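Local coordinates for DyP (Bjerkandera adusta, PDB 3VXJ), which is a heme b dye-decolorizing peroxidase, a class of enzyme generally taken to use hydrogen peroxide to oxidise dyes and phenolic compounds, at residues 42-47 and 139-144; 65-70 and 132-137. All coordinates share one frame; numbering follows the deposited sequence.

In the fold
From the N terminus the chain makes strand 23-31, then helix 34-48, whose second half carries residues 42-47 of contact 1. Strand 65-71 follows at one margin of the four-stranded antiparallel sheet and provides residues 65-70. Strand 119-125 pairs beside it, and helix 128-142 then closes both loops in turn: its residues 132-137 come back to the strand in contact 2, and its C-terminal end meets helix 34-48 in contact 1. Contact 2 is thus nested inside the loop closed by contact 1. Their centres lie about 10 Å apart, and Y44 touches both V67 and D137, joining the helix pair to the sheet beneath it.

Contact 1: residues 42-47 and 139-144; sequences KTYVPE and SSTFGS
The two long helices of the N-terminal ferredoxin-like half of the DyP fold, 34-48 and 128-142, lie on the same four-stranded antiparallel sheet, and here Y44 of the first meets F142 and T141 of the second. The central interaction is a T-shaped (edge-to-face) aromatic pair. F142 presents its rim to one face of the Y44 ring, with centroids 5.3 Å apart and planes inclined at 60°, so the T is a tilted one. The point of entry is F142 CE2, which sits 3.6 Å from Y44 CG and therefore lands over the root of the tyrosine ring rather than over its centre. Beside it, F142 CZ reaches back along the stem to Y44 CB at 3.8 Å. The approach depends on how Y44 leaves its helix: chi1 of -168° sets CG anti to the backbone N and carries the ring toward helix 128-142, and the second torsion then turns a face to F142. F142 also meets the rings of F37 and, edge-to-face, F121, so it belongs to an aromatic cluster between helices and sheet.

Near the outer margin of the pair, T141 adds a methyl contact. Its OG1 hydrogen-bonds to D137 O, one turn back in its own helix; with OG1 so engaged, CG2 is directed to the tyrosine, where it comes obliquely to 4.2 Å from Y44 CD1. G143 is the first residue to leave helical phi/psi, with positive phi (54°), although its N still bonds to S139 O, and the chain then turns off toward strand 146-155. On the more exposed side, the methyl groups T43 CG2 and T141 CG2 meet at 4.3 Å.

Contact 2: residues 65-70 and 132-137; sequences AFVNLG and DQFTDD
F134 reaches from helix 128-142 to A65 and V67 of the strand below. Its CB leads out of the helix toward the strand; chi1 of -80° sets CG anti to the carbonyl carbon and brings the ring out to A65, and chi2 (76°) lays its face on the methyl. From CG onward every ring atom lies at nearly the same distance from that methyl, from 3.6 Å (F134 CD1 to A65 CB) to 3.8 Å (F134 CD2 to A65 CB). Such evenness marks a centred CH-pi contact, with A65 CB 3.4 Å from the F134 ring centroid and only 4° off the ring normal. The strand is 65-71, an outermost member of the antiparallel sheet in this ferredoxin-like half of the DyP fold, and the helix packs across that sheet, where F134 also touches I123 of the adjoining strand and R48 of helix 34-48. Along one flank, F134 CD2 receives V67 CG2 obliquely at 4.3 Å. A65 and V67 both point toward the helix, while F66 between them points away to the other side of the sheet, as strand alternation requires. Replacing F134 by an alanine would probably open a gap between helix and strand and strip the A65 methyl of its aromatic cover. At its far end, F134 CZ comes to 3.9 Å from A65 N.

Contact 1: residues 42-47 and 139-144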
loop_
_atom_site.group_PDB
_atom_site.type_symbol
_atom_site.label_atom_id
_atom_site.label_comp_id
_atom_site.label_asym_id
_atom_site.label_seq_id
_atom_site.Cartn_x
_atom_site.Cartn_y
_atom_site.Cartn_z
ATOM N N LYS A 42 -2.915 -11.917 25.992
ATOM C CA LYS A 42 -2.792 -13.368 26.086
ATOM C C LYS A 42 -4.139 -14.073 25.921
ATOM O O LYS A 42 -4.193 -15.174 25.384
ATOM C CB LYS A 42 -2.105 -13.769 27.392
ATOM C CG LYS A 42 -0.604 -13.503 27.382
ATOM C CD LYS A 42 0.034 -13.722 28.748
ATOM C CE LYS A 42 1.537 -13.920 28.619
ATOM N NZ LYS A 42 2.220 -14.086 29.939
ATOM N N THR A 43 -5.215 -13.431 26.376
ATOM C CA THR A 43 -6.577 -13.912 26.147
ATOM C C THR A 43 -6.966 -13.779 24.674
ATOM O O THR A 43 -7.549 -14.688 24.077
ATOM C CB THR A 43 -7.595 -13.099 26.980
ATOM O OG1 THR A 43 -7.252 -13.181 28.367
ATOM C CG2 THR A 43 -9.001 -13.626 26.785
ATOM N N TYR A 44 -6.645 -12.626 24.105
ATOM C CA TYR A 44 -7.099 -12.252 22.773
ATOM C C TYR A 44 -6.437 -13.043 21.640
ATOM O O TYR A 44 -7.115 -13.492 20.715
ATOM C CB TYR A 44 -6.881 -10.748 22.579
ATOM C CG TYR A 44 -7.569 -10.184 21.365
ATOM C CD1 TYR A 44 -8.937 -9.928 21.385
ATOM C CD2 TYR A 44 -6.854 -9.900 20.200
ATOM C CE1 TYR A 44 -9.578 -9.412 20.274
ATOM C CE2 TYR A 44 -7.480 -9.390 19.079
ATOM C CZ TYR A 44 -8.841 -9.145 19.122
ATOM O OH TYR A 44 -9.477 -8.640 18.018
ATOM N N VAL A 45 -5.123 -13.228 21.724
ATOM C CA VAL A 45 -4.355 -13.731 20.580
ATOM C C VAL A 45 -4.818 -15.101 20.058
ATOM O O VAL A 45 -5.131 -15.214 18.873
ATOM C CB VAL A 45 -2.825 -13.672 20.835
ATOM C CG1 VAL A 45 -2.046 -14.425 19.745
ATOM C CG2 VAL A 45 -2.366 -12.239 20.907
ATOM N N PRO A 46 -4.902 -16.128 20.933
ATOM C CA PRO A 46 -5.303 -17.441 20.418
ATOM C C PRO A 46 -6.714 -17.458 19.835
ATOM O O PRO A 46 -7.014 -18.290 18.980
ATOM C CB PRO A 46 -5.238 -18.352 21.658
ATOM C CG PRO A 46 -5.293 -17.424 22.821
ATOM C CD PRO A 46 -4.601 -16.180 22.377
ATOM N N GLU A 47 -7.562 -16.538 20.290
ATOM C CA GLU A 47 -8.960 -16.473 19.863
ATOM C C GLU A 47 -9.185 -15.747 18.538
ATOM O O GLU A 47 -10.066 -16.122 17.763
ATOM C CB GLU A 47 -9.825 -15.816 20.951
ATOM C CG GLU A 47 -9.831 -16.539 22.297
ATOM C CD GLU A 47 -10.087 -18.036 22.186
ATOM O OE1 GLU A 47 -11.111 -18.437 21.587
ATOM O OE2 GLU A 47 -9.260 -18.819 22.708
ATOM N N SER A 139 -13.104 -4.019 22.775
ATOM C CA SER A 139 -13.465 -3.208 23.941
ATOM C C SER A 139 -13.749 -4.058 25.177
ATOM O O SER A 139 -13.321 -3.716 26.283
ATOM C CB SER A 139 -14.664 -2.311 23.627
ATOM O OG SER A 139 -14.351 -1.416 22.574
ATOM N N SER A 140 -14.466 -5.159 24.979
ATOM C CA SER A 140 -14.830 -6.073 26.063
ATOM C C SER A 140 -13.613 -6.789 26.650
ATOM O O SER A 140 -13.505 -6.956 27.866
ATOM C CB SER A 140 -15.860 -7.096 25.575
ATOM O OG SER A 140 -16.254 -7.966 26.625
ATOM N N THR A 141 -12.697 -7.209 25.784
ATOM C CA THR A 141 -11.524 -7.965 26.214
ATOM C C THR A 141 -10.463 -7.067 26.856
ATOM O O THR A 141 -9.899 -7.400 27.900
ATOM C CB THR A 141 -10.933 -8.772 25.036
ATOM O OG1 THR A 141 -11.928 -9.691 24.558
ATOM C CG2 THR A 141 -9.698 -9.559 25.468
ATOM N N PHE A 142 -10.195 -5.920 26.237
ATOM C CA PHE A 142 -9.137 -5.031 26.717
ATOM C C PHE A 142 -9.617 -4.017 27.740
ATOM O O PHE A 142 -8.834 -3.583 28.587
ATOM C CB PHE A 142 -8.421 -4.351 25.546
ATOM C CG PHE A 142 -7.578 -5.297 24.741
ATOM C CD1 PHE A 142 -6.227 -5.454 25.028
ATOM C CD2 PHE A 142 -8.139 -6.054 23.718
ATOM C CE1 PHE A 142 -5.444 -6.351 24.302
ATOM C CE2 PHE A 142 -7.362 -6.951 22.979
ATOM C CZ PHE A 142 -6.013 -7.101 23.281
ATOM N N GLY A 143 -10.890 -3.634 27.658
ATOM C CA GLY A 143 -11.461 -2.673 28.596
ATOM C C GLY A 143 -10.649 -1.395 28.661
ATOM O O GLY A 143 -10.156 -0.908 27.640
ATOM N N SER A 144 -10.481 -0.881 29.877
ATOM C CA SER A 144 -9.768 0.376 30.089
ATOM C C SER A 144 -8.242 0.252 30.005
ATOM O O SER A 144 -7.541 1.242 30.199
ATOM C CB SER A 144 -10.171 0.989 31.431
ATOM O OG SER A 144 -9.793 0.137 32.488
#

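Contact 2: residues 65-70 and 132-137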
loop_
_atom_site.group_PDB
_atom_site.type_symbol
_atom_site.label_atom_id
_atom_site.label_comp_id
_atom_site.label_asym_id
_atom_site.label_seq_id
_atom_site.Cartn_x
_atom_site.Cartn_y
_atom_site.Cartn_z
ATOM N N ALA A 65 -14.387 -12.615 10.865
ATOM C CA ALA A 65 -13.429 -11.529 10.739
ATOM C C ALA A 65 -12.012 -12.012 10.991
ATOM O O ALA A 65 -11.774 -12.912 11.796
ATOM C CB ALA A 65 -13.790 -10.378 11.672
ATOM N N PHE A 66 -11.073 -11.393 10.283
ATOM C CA PHE A 66 -9.654 -11.612 10.493
ATOM C C PHE A 66 -9.149 -10.456 11.333
ATOM O O PHE A 66 -9.543 -9.305 11.112
ATOM C CB PHE A 66 -8.896 -11.609 9.160
ATOM C CG PHE A 66 -9.425 -12.583 8.134
ATOM C CD1 PHE A 66 -9.972 -13.811 8.511
ATOM C CD2 PHE A 66 -9.346 -12.279 6.775
ATOM C CE1 PHE A 66 -10.444 -14.710 7.552
ATOM C CE2 PHE A 66 -9.815 -13.176 5.807
ATOM C CZ PHE A 66 -10.365 -14.395 6.201
ATOM N N VAL A 67 -8.260 -10.739 12.278
ATOM C CA VAL A 67 -7.631 -9.663 13.054
ATOM C C VAL A 67 -6.116 -9.813 13.072
ATOM O O VAL A 67 -5.587 -10.896 13.306
ATOM C CB VAL A 67 -8.164 -9.574 14.512
ATOM C CG1 VAL A 67 -7.640 -8.294 15.192
ATOM C CG2 VAL A 67 -9.695 -9.607 14.533
ATOM N N ASN A 68 -5.427 -8.712 12.772
ATOM C CA ASN A 68 -3.987 -8.607 12.944
ATOM C C ASN A 68 -3.678 -7.418 13.857
ATOM O O ASN A 68 -4.541 -6.568 14.099
ATOM C CB ASN A 68 -3.279 -8.454 11.594
ATOM C CG ASN A 68 -3.106 -9.781 10.828
ATOM O OD1 ASN A 68 -2.488 -9.783 9.764
ATOM N ND2 ASN A 68 -3.661 -10.900 11.341
ATOM N N LEU A 69 -2.449 -7.365 14.364
ATOM C CA LEU A 69 -2.085 -6.405 15.394
ATOM C C LEU A 69 -0.634 -5.967 15.251
ATOM O O LEU A 69 0.282 -6.797 15.222
ATOM C CB LEU A 69 -2.334 -7.006 16.787
ATOM C CG LEU A 69 -1.888 -6.238 18.040
ATOM C CD1 LEU A 69 -2.611 -4.899 18.179
ATOM C CD2 LEU A 69 -2.139 -7.094 19.264
ATOM N N GLY A 70 -0.440 -4.655 15.157
ATOM C CA GLY A 70 0.894 -4.069 15.104
ATOM C C GLY A 70 1.114 -3.036 16.192
ATOM O O GLY A 70 0.165 -2.455 16.730
ATOM N N ASP A 132 -18.092 -3.731 13.616
ATOM C CA ASP A 132 -18.580 -3.258 14.918
ATOM C C ASP A 132 -18.562 -4.360 15.982
ATOM O O ASP A 132 -18.122 -4.130 17.108
ATOM C CB ASP A 132 -19.986 -2.647 14.799
ATOM C CG ASP A 132 -20.009 -1.387 13.956
ATOM O OD1 ASP A 132 -18.937 -0.770 13.759
ATOM O OD2 ASP A 132 -21.110 -1.005 13.502
ATOM N N GLN A 133 -19.016 -5.561 15.625
ATOM C CA GLN A 133 -19.016 -6.672 16.575
ATOM C C GLN A 133 -17.600 -6.986 17.053
ATOM O O GLN A 133 -17.371 -7.166 18.250
ATOM C CB GLN A 133 -19.669 -7.914 15.970
ATOM C CG GLN A 133 -21.164 -7.755 15.714
ATOM C CD GLN A 133 -21.784 -8.980 15.082
ATOM O OE1 GLN A 133 -21.351 -10.109 15.323
ATOM N NE2 GLN A 133 -22.809 -8.763 14.272
ATOM N N PHE A 134 -16.641 -6.999 16.130
ATOM C CA PHE A 134 -15.262 -7.312 16.496
ATOM C C PHE A 134 -14.537 -6.171 17.199
ATOM O O PHE A 134 -13.642 -6.424 18.015
ATOM C CB PHE A 134 -14.492 -7.858 15.291
ATOM C CG PHE A 134 -14.781 -9.306 15.024
ATOM C CD1 PHE A 134 -15.980 -9.692 14.419
ATOM C CD2 PHE A 134 -13.881 -10.296 15.424
ATOM C CE1 PHE A 134 -16.274 -11.037 14.194
ATOM C CE2 PHE A 134 -14.166 -11.654 15.200
ATOM C CZ PHE A 134 -15.360 -12.020 14.586
ATOM N N THR A 135 -14.954 -4.935 16.930
ATOM C CA THR A 135 -14.459 -3.774 17.678
ATOM C C THR A 135 -14.989 -3.824 19.119
ATOM O O THR A 135 -14.239 -3.611 20.080
ATOM C CB THR A 135 -14.870 -2.454 16.996
ATOM O OG1 THR A 135 -14.324 -2.413 15.674
ATOM C CG2 THR A 135 -14.339 -1.251 17.763
ATOM N N ASP A 136 -16.273 -4.140 19.276
ATOM C CA ASP A 136 -16.857 -4.289 20.606
ATOM C C ASP A 136 -16.181 -5.424 21.389
ATOM O O ASP A 136 -16.024 -5.333 22.608
ATOM C CB ASP A 136 -18.364 -4.532 20.511
ATOM C CG ASP A 136 -19.138 -3.296 20.076
ATOM O OD1 ASP A 136 -18.565 -2.183 19.994
ATOM O OD2 ASP A 136 -20.347 -3.444 19.815
ATOM N N ASP A 137 -15.785 -6.485 20.685
ATOM C CA ASP A 137 -15.061 -7.605 21.291
ATOM C C ASP A 137 -13.697 -7.154 21.815
ATOM O O ASP A 137 -13.284 -7.548 22.906
ATOM C CB ASP A 137 -14.923 -8.753 20.281
ATOM C CG ASP A 137 -14.130 -9.925 20.822
ATOM O OD1 ASP A 137 -14.603 -10.589 21.769
ATOM O OD2 ASP A 137 -13.052 -10.216 20.278
#